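PDB 1I5P: pesticidal crystal protein Cry2Aa from Bacillus thuringiensis serovar kurstaki, which kills dipteran and lepidopteran larvae by binding to midgut epithelial cells and promoting their colloid-osmotic lysis. Local coordinates for residues A[39-44]-A[415-420]; A[185-190]-A[206-211]; A[476-479]-A[483-486]. All blocks are in the same frame, centred on the assembly; numbering follows the deposited sequence.

Contact 1: A[39-44]-A[415-420]; sequences MEWKRT and SNYFPD
The indole of W41 reaches from the helix end at 39-44 onto the extended stretch Y417-F418-P419 and makes every contact between the two segments. Its NE1 donates a hydrogen bond of 2.8 Å to the backbone O of Y417. The bond is bent, with an N-H...O angle of 143°, and the oxygen lies near the indole edge, somewhat out of its plane. Over one face of the five-membered ring sits the P419 pyrrolidine, whose CD lies 3.8 Å from the ring centroid in a CH-pi contact; P419 CG continues the cover up to W41 CB, at 3.7 Å. The aromatic neighbours meet the indole obliquely: F418 CD2 touches W41 CZ2 at 3.8 Å, the F418 ring and the five-membered ring of W41 being inclined at 41°, and Y417 brings CD2 to 4.0 Å from W41 CD1. Three consecutive residues thus fix the indole by one polar and several apolar touches, and the buried N-H is satisfied by a carbonyl. With CG swung anti to the backbone N (chi1 168°), the W41 ring projects off the helix toward this stretch. On the helix flank that does not meet 415-420, R43 grips E40 side-on, NE to OE2 and NH2 to OE1, with both oxygens close to the guanidinium plane. T44 CG2 lies over the centre of that guanidinium, while T44 OG1 and T44 N both bond to E40 O. Around the contact, W38 of the same helix 31-44 packs edge-to-face with W41 and also touches P419. D420 forms a salt bridge with K29, F418 rests on strand 275-278, and N416 pairs through its backbone with S376 of strand 373-377, so the contact ties an N-terminal helix to the loop that follows an edge strand of the middle domain.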
loop_
_atom_site.group_PDB
_atom_site.type_symbol
_atom_site.label_atom_id
_atom_site.label_comp_id
_atom_site.label_asym_id
_atom_site.label_seq_id
_atom_site.Cartn_x
_atom_site.Cartn_y
_atom_site.Cartn_z
ATOM N N MET A 39 4.993 14.812 9.820
ATOM C CA MET A 39 5.974 15.890 9.913
ATOM C C MET A 39 7.166 15.417 10.735
ATOM O O MET A 39 8.309 15.680 10.377
ATOM C CB MET A 39 5.376 17.143 10.570
ATOM C CG MET A 39 4.670 18.090 9.609
ATOM S SD MET A 39 4.031 19.569 10.430
ATOM C CE MET A 39 5.393 20.735 10.167
ATOM N N GLU A 40 6.903 14.723 11.837
ATOM C CA GLU A 40 7.990 14.227 12.670
ATOM C C GLU A 40 8.767 13.155 11.927
ATOM O O GLU A 40 9.987 13.078 12.021
ATOM C CB GLU A 40 7.450 13.664 13.981
ATOM C CG GLU A 40 7.302 14.723 15.043
ATOM C CD GLU A 40 8.622 15.416 15.328
ATOM O OE1 GLU A 40 9.460 14.806 16.030
ATOM O OE2 GLU A 40 8.824 16.558 14.850
ATOM N N TRP A 41 8.042 12.322 11.194
ATOM C CA TRP A 41 8.655 11.267 10.400
ATOM C C TRP A 41 9.664 11.923 9.453
ATOM O O TRP A 41 10.812 11.489 9.338
ATOM C CB TRP A 41 7.568 10.540 9.598
ATOM C CG TRP A 41 8.070 9.612 8.525
ATOM C CD1 TRP A 41 8.541 8.340 8.690
ATOM C CD2 TRP A 41 8.089 9.865 7.112
ATOM N NE1 TRP A 41 8.844 7.782 7.466
ATOM C CE2 TRP A 41 8.576 8.697 6.484
ATOM C CE3 TRP A 41 7.738 10.963 6.317
ATOM C CZ2 TRP A 41 8.718 8.599 5.097
ATOM C CZ3 TRP A 41 7.878 10.866 4.934
ATOM C CH2 TRP A 41 8.364 9.688 4.340
ATOM N N LYS A 42 9.232 12.987 8.790
ATOM C CA LYS A 42 10.097 13.689 7.850
ATOM C C LYS A 42 11.376 14.180 8.505
ATOM O O LYS A 42 12.472 14.002 7.970
ATOM C CB LYS A 42 9.361 14.881 7.240
ATOM C CG LYS A 42 10.175 15.639 6.202
ATOM C CD LYS A 42 10.600 14.713 5.076
ATOM C CE LYS A 42 11.010 15.481 3.836
ATOM N NZ LYS A 42 11.362 14.533 2.753
ATOM N N ARG A 43 11.225 14.787 9.673
ATOM C CA ARG A 43 12.344 15.345 10.416
ATOM C C ARG A 43 13.367 14.351 10.943
ATOM O O ARG A 43 14.570 14.580 10.840
ATOM C CB ARG A 43 11.810 16.170 11.593
ATOM C CG ARG A 43 12.888 16.832 12.449
ATOM C CD ARG A 43 12.283 17.597 13.627
ATOM N NE ARG A 43 11.816 16.734 14.715
ATOM C CZ ARG A 43 12.604 16.206 15.651
ATOM N NH1 ARG A 43 13.910 16.444 15.642
ATOM N NH2 ARG A 43 12.084 15.457 16.616
ATOM N N THR A 44 12.890 13.244 11.500
ATOM C CA THR A 44 13.769 12.253 12.115
ATOM C C THR A 44 13.970 10.926 11.398
ATOM O O THR A 44 14.937 10.216 11.675
ATOM C CB THR A 44 13.260 11.898 13.517
ATOM O OG1 THR A 44 12.087 11.083 13.386
ATOM C CG2 THR A 44 12.899 13.159 14.299
ATOM N N SER A 415 16.710 3.501 9.170
ATOM C CA SER A 415 15.699 2.605 9.709
ATOM C C SER A 415 14.507 2.792 8.780
ATOM O O SER A 415 14.297 3.880 8.236
ATOM C CB SER A 415 15.312 2.978 11.145
ATOM O OG SER A 415 14.377 4.038 11.170
ATOM N N ASN A 416 13.738 1.728 8.587
ATOM C CA ASN A 416 12.581 1.777 7.709
ATOM C C ASN A 416 11.309 1.803 8.533
ATOM O O ASN A 416 11.063 0.924 9.352
ATOM C CB ASN A 416 12.616 0.574 6.771
ATOM C CG ASN A 416 13.970 0.412 6.113
ATOM O OD1 ASN A 416 14.357 1.223 5.265
ATOM N ND2 ASN A 416 14.712 -0.623 6.510
ATOM N N TYR A 417 10.499 2.827 8.298
ATOM C CA TYR A 417 9.260 3.003 9.040
ATOM C C TYR A 417 8.410 4.074 8.368
ATOM O O TYR A 417 8.944 5.022 7.796
ATOM C CB TYR A 417 9.595 3.444 10.469
ATOM C CG TYR A 417 8.421 3.990 11.245
ATOM C CD1 TYR A 417 7.507 3.132 11.849
ATOM C CD2 TYR A 417 8.199 5.370 11.343
ATOM C CE1 TYR A 417 6.399 3.621 12.528
ATOM C CE2 TYR A 417 7.089 5.872 12.020
ATOM C CZ TYR A 417 6.193 4.991 12.606
ATOM O OH TYR A 417 5.072 5.473 13.241
ATOM N N PHE A 418 7.093 3.912 8.427
ATOM C CA PHE A 418 6.167 4.890 7.858
ATOM C C PHE A 418 4.984 5.015 8.815
ATOM O O PHE A 418 4.466 4.004 9.287
ATOM C CB PHE A 418 5.674 4.445 6.474
ATOM C CG PHE A 418 6.781 4.116 5.508
ATOM C CD1 PHE A 418 7.300 2.825 5.437
ATOM C CD2 PHE A 418 7.315 5.101 4.680
ATOM C CE1 PHE A 418 8.337 2.513 4.549
ATOM C CE2 PHE A 418 8.350 4.807 3.791
ATOM C CZ PHE A 418 8.863 3.508 3.725
ATOM N N PRO A 419 4.539 6.252 9.105
ATOM C CA PRO A 419 3.410 6.490 10.015
ATOM C C PRO A 419 2.203 5.646 9.650
ATOM O O PRO A 419 1.851 5.549 8.474
ATOM C CB PRO A 419 3.145 7.989 9.848
ATOM C CG PRO A 419 4.519 8.523 9.602
ATOM C CD PRO A 419 5.044 7.531 8.575
ATOM N N ASP A 420 1.588 5.032 10.659
ATOM C CA ASP A 420 0.410 4.175 10.474
ATOM C C ASP A 420 0.663 2.910 9.655
ATOM O O ASP A 420 -0.273 2.190 9.293
ATOM C CB ASP A 420 -0.737 4.978 9.858
ATOM C CG ASP A 420 -1.225 6.092 10.776
ATOM O OD1 ASP A 420 -1.621 5.794 11.926
ATOM O OD2 ASP A 420 -1.211 7.265 10.347
#

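Contact 2: A[185-190]-A[206-211]; sequences LSFIRD and RTYRDY
Helices 185-190 and 206-211 run roughly antiparallel, their short axes passing 9.1 Å apart at a signed angle of -149°. The backbones come nearest where I188 faces Y208, with CA atoms 6.3 Å apart. I188 is the hub of the packing. Its CG2 methyl, set anti to the backbone N, points into the angle between Y208 and Y211: it lies 3.4 Å from the backbone O of Y208, 3.9 Å from Y208 CD2 and 3.9 Å from Y211 CB. The other branch ends in CD1, which reaches Y211 CB at 4.0 Å, so both branches of the isoleucine press on the same side of Y211 CB while the phenol ring is carried off from helix 185-190. F187, the residue before I188, approaches Y208 ring to ring. Its CE2 meets Y208 CE2 at 3.8 Å, lying at the edge of the tyrosine ring and near its plane, and Y208 OH is 3.9 Å from the same F187 carbon. The F187 ring gets there because CG stands anti to the backbone N (chi1 159°). On the second helix Y211 sets CD1 over the centre of the Y208 ring, and T207 CG2 covers part of one face of Y211, so Y211 meets Y208 with its edge and T207 with a face. The interface is wholly apolar apart from the tyrosine oxygens, and R206 and D210 form a salt bridge of their own, turned from helix 185-190. The contact joins helices 170-193 and 202-232 of the toxin's helical bundle. Helix 145-160 completes the packing: V150 touches Y208, and Q154 meets F187, Y208 and Y211. F127 of helix 107-135 packs edge-to-face against F187, whereas R189 and D190 turn to backbone atoms of other parts of the chain.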
loop_
_atom_site.group_PDB
_atom_site.type_symbol
_atom_site.label_atom_id
_atom_site.label_comp_id
_atom_site.label_asym_id
_atom_site.label_seq_id
_atom_site.Cartn_x
_atom_site.Cartn_y
_atom_site.Cartn_z
ATOM N N LEU A 185 -10.878 15.530 -9.095
ATOM C CA LEU A 185 -11.779 14.422 -8.799
ATOM C C LEU A 185 -12.558 14.661 -7.513
ATOM O O LEU A 185 -13.728 14.277 -7.413
ATOM C CB LEU A 185 -10.997 13.108 -8.719
ATOM C CG LEU A 185 -10.458 12.592 -10.059
ATOM C CD1 LEU A 185 -9.654 11.314 -9.846
ATOM C CD2 LEU A 185 -11.618 12.336 -11.015
ATOM N N SER A 186 -11.910 15.301 -6.541
ATOM C CA SER A 186 -12.554 15.611 -5.268
ATOM C C SER A 186 -13.670 16.617 -5.536
ATOM O O SER A 186 -14.752 16.543 -4.944
ATOM C CB SER A 186 -11.544 16.213 -4.289
ATOM O OG SER A 186 -10.560 15.256 -3.912
ATOM N N PHE A 187 -13.374 17.561 -6.430
ATOM C CA PHE A 187 -14.303 18.608 -6.844
ATOM C C PHE A 187 -15.546 17.974 -7.460
ATOM O O PHE A 187 -16.675 18.302 -7.097
ATOM C CB PHE A 187 -13.613 19.525 -7.869
ATOM C CG PHE A 187 -14.565 20.308 -8.738
ATOM C CD1 PHE A 187 -15.269 21.395 -8.223
ATOM C CD2 PHE A 187 -14.767 19.948 -10.070
ATOM C CE1 PHE A 187 -16.160 22.116 -9.019
ATOM C CE2 PHE A 187 -15.659 20.668 -10.875
ATOM C CZ PHE A 187 -16.356 21.754 -10.344
ATOM N N ILE A 188 -15.325 17.061 -8.397
ATOM C CA ILE A 188 -16.416 16.366 -9.065
ATOM C C ILE A 188 -17.277 15.602 -8.057
ATOM O O ILE A 188 -18.503 15.674 -8.096
ATOM C CB ILE A 188 -15.861 15.400 -10.133
ATOM C CG1 ILE A 188 -15.204 16.218 -11.252
ATOM C CG2 ILE A 188 -16.977 14.502 -10.675
ATOM C CD1 ILE A 188 -14.368 15.397 -12.232
ATOM N N ARG A 189 -16.628 14.887 -7.146
ATOM C CA ARG A 189 -17.345 14.133 -6.129
ATOM C C ARG A 189 -18.162 15.083 -5.254
ATOM O O ARG A 189 -19.275 14.758 -4.851
ATOM C CB ARG A 189 -16.362 13.344 -5.254
ATOM C CG ARG A 189 -17.021 12.350 -4.299
ATOM C CD ARG A 189 -15.983 11.719 -3.387
ATOM N NE ARG A 189 -16.500 10.591 -2.611
ATOM C CZ ARG A 189 -16.742 10.626 -1.305
ATOM N NH1 ARG A 189 -16.524 11.738 -0.615
ATOM N NH2 ARG A 189 -17.173 9.540 -0.680
ATOM N N ASP A 190 -17.606 16.256 -4.962
ATOM C CA ASP A 190 -18.306 17.237 -4.135
ATOM C C ASP A 190 -19.609 17.673 -4.798
ATOM O O ASP A 190 -20.649 17.748 -4.143
ATOM C CB ASP A 190 -17.425 18.467 -3.888
ATOM C CG ASP A 190 -16.382 18.238 -2.799
ATOM O OD1 ASP A 190 -16.405 17.169 -2.153
ATOM O OD2 ASP A 190 -15.543 19.139 -2.582
ATOM N N ARG A 206 -26.266 14.106 -13.349
ATOM C CA ARG A 206 -25.991 12.950 -14.179
ATOM C C ARG A 206 -24.671 13.118 -14.925
ATOM O O ARG A 206 -23.881 12.176 -15.028
ATOM C CB ARG A 206 -27.117 12.729 -15.181
ATOM C CG ARG A 206 -26.898 11.506 -16.053
ATOM C CD ARG A 206 -26.861 10.229 -15.214
ATOM N NE ARG A 206 -25.725 9.379 -15.564
ATOM C CZ ARG A 206 -25.530 8.154 -15.083
ATOM N NH1 ARG A 206 -26.395 7.621 -14.228
ATOM N NH2 ARG A 206 -24.463 7.460 -15.457
ATOM N N THR A 207 -24.435 14.315 -15.454
ATOM C CA THR A 207 -23.199 14.586 -16.179
ATOM C C THR A 207 -21.990 14.410 -15.259
ATOM O O THR A 207 -21.002 13.790 -15.642
ATOM C CB THR A 207 -23.196 16.017 -16.764
ATOM O OG1 THR A 207 -24.225 16.127 -17.756
ATOM C CG2 THR A 207 -21.851 16.343 -17.400
ATOM N N TYR A 208 -22.067 14.945 -14.044
ATOM C CA TYR A 208 -20.951 14.818 -13.112
ATOM C C TYR A 208 -20.705 13.402 -12.624
ATOM O O TYR A 208 -19.595 13.071 -12.224
ATOM C CB TYR A 208 -21.112 15.785 -11.931
ATOM C CG TYR A 208 -20.498 17.129 -12.243
ATOM C CD1 TYR A 208 -21.070 17.966 -13.202
ATOM C CD2 TYR A 208 -19.278 17.513 -11.679
ATOM C CE1 TYR A 208 -20.444 19.140 -13.604
ATOM C CE2 TYR A 208 -18.641 18.691 -12.075
ATOM C CZ TYR A 208 -19.228 19.493 -13.041
ATOM O OH TYR A 208 -18.574 20.625 -13.472
ATOM N N ARG A 209 -21.724 12.553 -12.654
ATOM C CA ARG A 209 -21.507 11.171 -12.244
ATOM C C ARG A 209 -20.585 10.558 -13.303
ATOM O O ARG A 209 -19.668 9.805 -12.978
ATOM C CB ARG A 209 -22.828 10.389 -12.192
ATOM C CG ARG A 209 -23.800 10.786 -11.081
ATOM C CD ARG A 209 -25.023 9.870 -11.122
ATOM N NE ARG A 209 -26.073 10.218 -10.163
ATOM C CZ ARG A 209 -26.066 9.902 -8.872
ATOM N NH1 ARG A 209 -25.056 9.223 -8.346
ATOM N NH2 ARG A 209 -27.098 10.240 -8.109
ATOM N N ASP A 210 -20.829 10.888 -14.574
ATOM C CA ASP A 210 -20.001 10.367 -15.662
ATOM C C ASP A 210 -18.607 10.968 -15.581
ATOM O O ASP A 210 -17.619 10.306 -15.903
ATOM C CB ASP A 210 -20.610 10.683 -17.034
ATOM C CG ASP A 210 -21.847 9.857 -17.332
ATOM O OD1 ASP A 210 -22.029 8.797 -16.699
ATOM O OD2 ASP A 210 -22.632 10.266 -18.215
ATOM N N TYR A 211 -18.530 12.225 -15.158
ATOM C CA TYR A 211 -17.242 12.891 -15.011
ATOM C C TYR A 211 -16.360 12.130 -14.016
ATOM O O TYR A 211 -15.194 11.844 -14.294
ATOM C CB TYR A 211 -17.436 14.328 -14.517
ATOM C CG TYR A 211 -17.768 15.347 -15.591
ATOM C CD1 TYR A 211 -17.999 16.681 -15.255
ATOM C CD2 TYR A 211 -17.825 14.991 -16.938
ATOM C CE1 TYR A 211 -18.276 17.637 -16.230
ATOM C CE2 TYR A 211 -18.103 15.940 -17.924
ATOM C CZ TYR A 211 -18.324 17.259 -17.562
ATOM O OH TYR A 211 -18.570 18.213 -18.523
#

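Contact 3: A[476-479]-A[483-486]; sequences AANE and MIHL
I484 and N478 carry the side-chain contact beside the turn of the hairpin made by strands 474-477 and 483-486. The I484 side chain is extended, with chi2 near -179° and CG1 anti to its own carbonyl carbon, which carries CD1 across to N478, 3.7 Å from its CA. The two side chains cross at about a right angle: CG1 lies 3.9 Å from N478 CB, and CD1 lies 3.9 Å from N478 CG, so the aliphatic arm runs against the root of the asparagine and its amide carbon. N478 holds CG roughly anti to the backbone N (chi1 -152°). From there OD1 accepts from E479 N at 2.8 Å, while ND2 turns to a water at 2.9 Å that in turn donates to M483 O at 2.7 Å. In the backbone, I484 N donates a bent hydrogen bond to A476 O at 3.1 Å, with an N-H...O angle of 138°. A477 and M483 form a non-hydrogen-bonded pair, their side chains on the sheet face away from I484; M483 also touches I474. Strand 483-486 continues the sheet by parallel pairing with 530-537, and T535 there touches N478. The chemistry is divided: I484 supplies buried apolar cover, while both ends of the N478 amide are engaged, which probably fixes its flip, and the water links the N478 side chain to M483 O across the hairpin.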
loop_
_atom_site.group_PDB
_atom_site.type_symbol
_atom_site.label_atom_id
_atom_site.label_comp_id
_atom_site.label_asym_id
_atom_site.label_seq_id
_atom_site.Cartn_x
_atom_site.Cartn_y
_atom_site.Cartn_z
ATOM N N ALA A 476 -7.990 -11.372 15.371
ATOM C CA ALA A 476 -7.098 -12.347 15.982
ATOM C C ALA A 476 -6.635 -13.324 14.919
ATOM O O ALA A 476 -7.016 -13.218 13.756
ATOM C CB ALA A 476 -7.829 -13.104 17.096
ATOM N N ALA A 477 -5.799 -14.269 15.322
ATOM C CA ALA A 477 -5.319 -15.277 14.401
ATOM C C ALA A 477 -6.354 -16.377 14.406
ATOM O O ALA A 477 -6.873 -16.746 15.463
ATOM C CB ALA A 477 -3.987 -15.825 14.858
ATOM N N ASN A 478 -6.668 -16.886 13.223
ATOM C CA ASN A 478 -7.623 -17.968 13.110
ATOM C C ASN A 478 -6.888 -19.210 13.624
ATOM O O ASN A 478 -5.680 -19.171 13.877
ATOM C CB ASN A 478 -8.014 -18.169 11.649
ATOM C CG ASN A 478 -9.399 -18.740 11.497
ATOM O OD1 ASN A 478 -9.867 -19.505 12.347
ATOM N ND2 ASN A 478 -10.067 -18.381 10.408
ATOM N N GLU A 479 -7.604 -20.310 13.783
ATOM C CA GLU A 479 -6.969 -21.533 14.255
ATOM C C GLU A 479 -5.816 -21.989 13.344
ATOM O O GLU A 479 -4.878 -22.646 13.809
ATOM C CB GLU A 479 -8.014 -22.645 14.395
ATOM C CG GLU A 479 -8.846 -22.904 13.147
ATOM C CD GLU A 479 -9.997 -23.865 13.402
ATOM O OE1 GLU A 479 -10.799 -24.104 12.471
ATOM O OE2 GLU A 479 -10.104 -24.380 14.535
ATOM N N MET A 483 -5.228 -14.331 9.354
ATOM C CA MET A 483 -5.966 -13.172 9.822
ATOM C C MET A 483 -7.477 -13.293 9.820
ATOM O O MET A 483 -8.081 -13.776 8.861
ATOM C CB MET A 483 -5.641 -11.948 8.966
ATOM C CG MET A 483 -4.224 -11.448 9.002
ATOM S SD MET A 483 -4.034 -10.136 7.776
ATOM C CE MET A 483 -2.248 -9.933 7.805
ATOM N N ILE A 484 -8.084 -12.836 10.905
ATOM C CA ILE A 484 -9.535 -12.779 10.990
ATOM C C ILE A 484 -9.755 -11.265 10.934
ATOM O O ILE A 484 -9.251 -10.521 11.778
ATOM C CB ILE A 484 -10.086 -13.352 12.314
ATOM C CG1 ILE A 484 -9.900 -14.879 12.329
ATOM C CG2 ILE A 484 -11.567 -12.979 12.456
ATOM C CD1 ILE A 484 -10.440 -15.577 13.580
ATOM N N HIS A 485 -10.475 -10.817 9.914
ATOM C CA HIS A 485 -10.735 -9.398 9.719
ATOM C C HIS A 485 -11.788 -8.834 10.654
ATOM O O HIS A 485 -12.860 -9.410 10.813
ATOM C CB HIS A 485 -11.140 -9.165 8.269
ATOM C CG HIS A 485 -10.096 -9.605 7.297
ATOM N ND1 HIS A 485 -9.040 -8.800 6.933
ATOM C CD2 HIS A 485 -9.884 -10.800 6.697
ATOM C CE1 HIS A 485 -8.220 -9.480 6.153
ATOM N NE2 HIS A 485 -8.709 -10.697 5.995
ATOM N N LEU A 486 -11.477 -7.699 11.268
ATOM C CA LEU A 486 -12.411 -7.063 12.189
ATOM C C LEU A 486 -13.257 -5.992 11.504
ATOM O O LEU A 486 -12.729 -4.996 10.995
ATOM C CB LEU A 486 -11.652 -6.446 13.372
ATOM C CG LEU A 486 -12.490 -5.773 14.467
ATOM C CD1 LEU A 486 -13.478 -6.782 15.046
ATOM C CD2 LEU A 486 -11.577 -5.231 15.570
HETATM O O HOH W 1 -8.545 -16.475 8.851
#

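Contact 1 brings together segments 371 residues apart, joining helix 31-44 to the middle domain, and contact 2 is nested within the long loop it closes. Contact 3 follows both in the chain, as a local hairpin between strands 474-477 and 483-486. The centres of contacts 1 and 2 lie about 34 Å apart, those of 1 and 3 lie about 28 Å apart, and those of 2 and 3 lie about 38 Å apart; none touch. They share no helix or sheet: contact 1 holds the N-terminal helix against the middle domain, while contacts 2 and 3 are internal to the helical bundle and to a beta sheet.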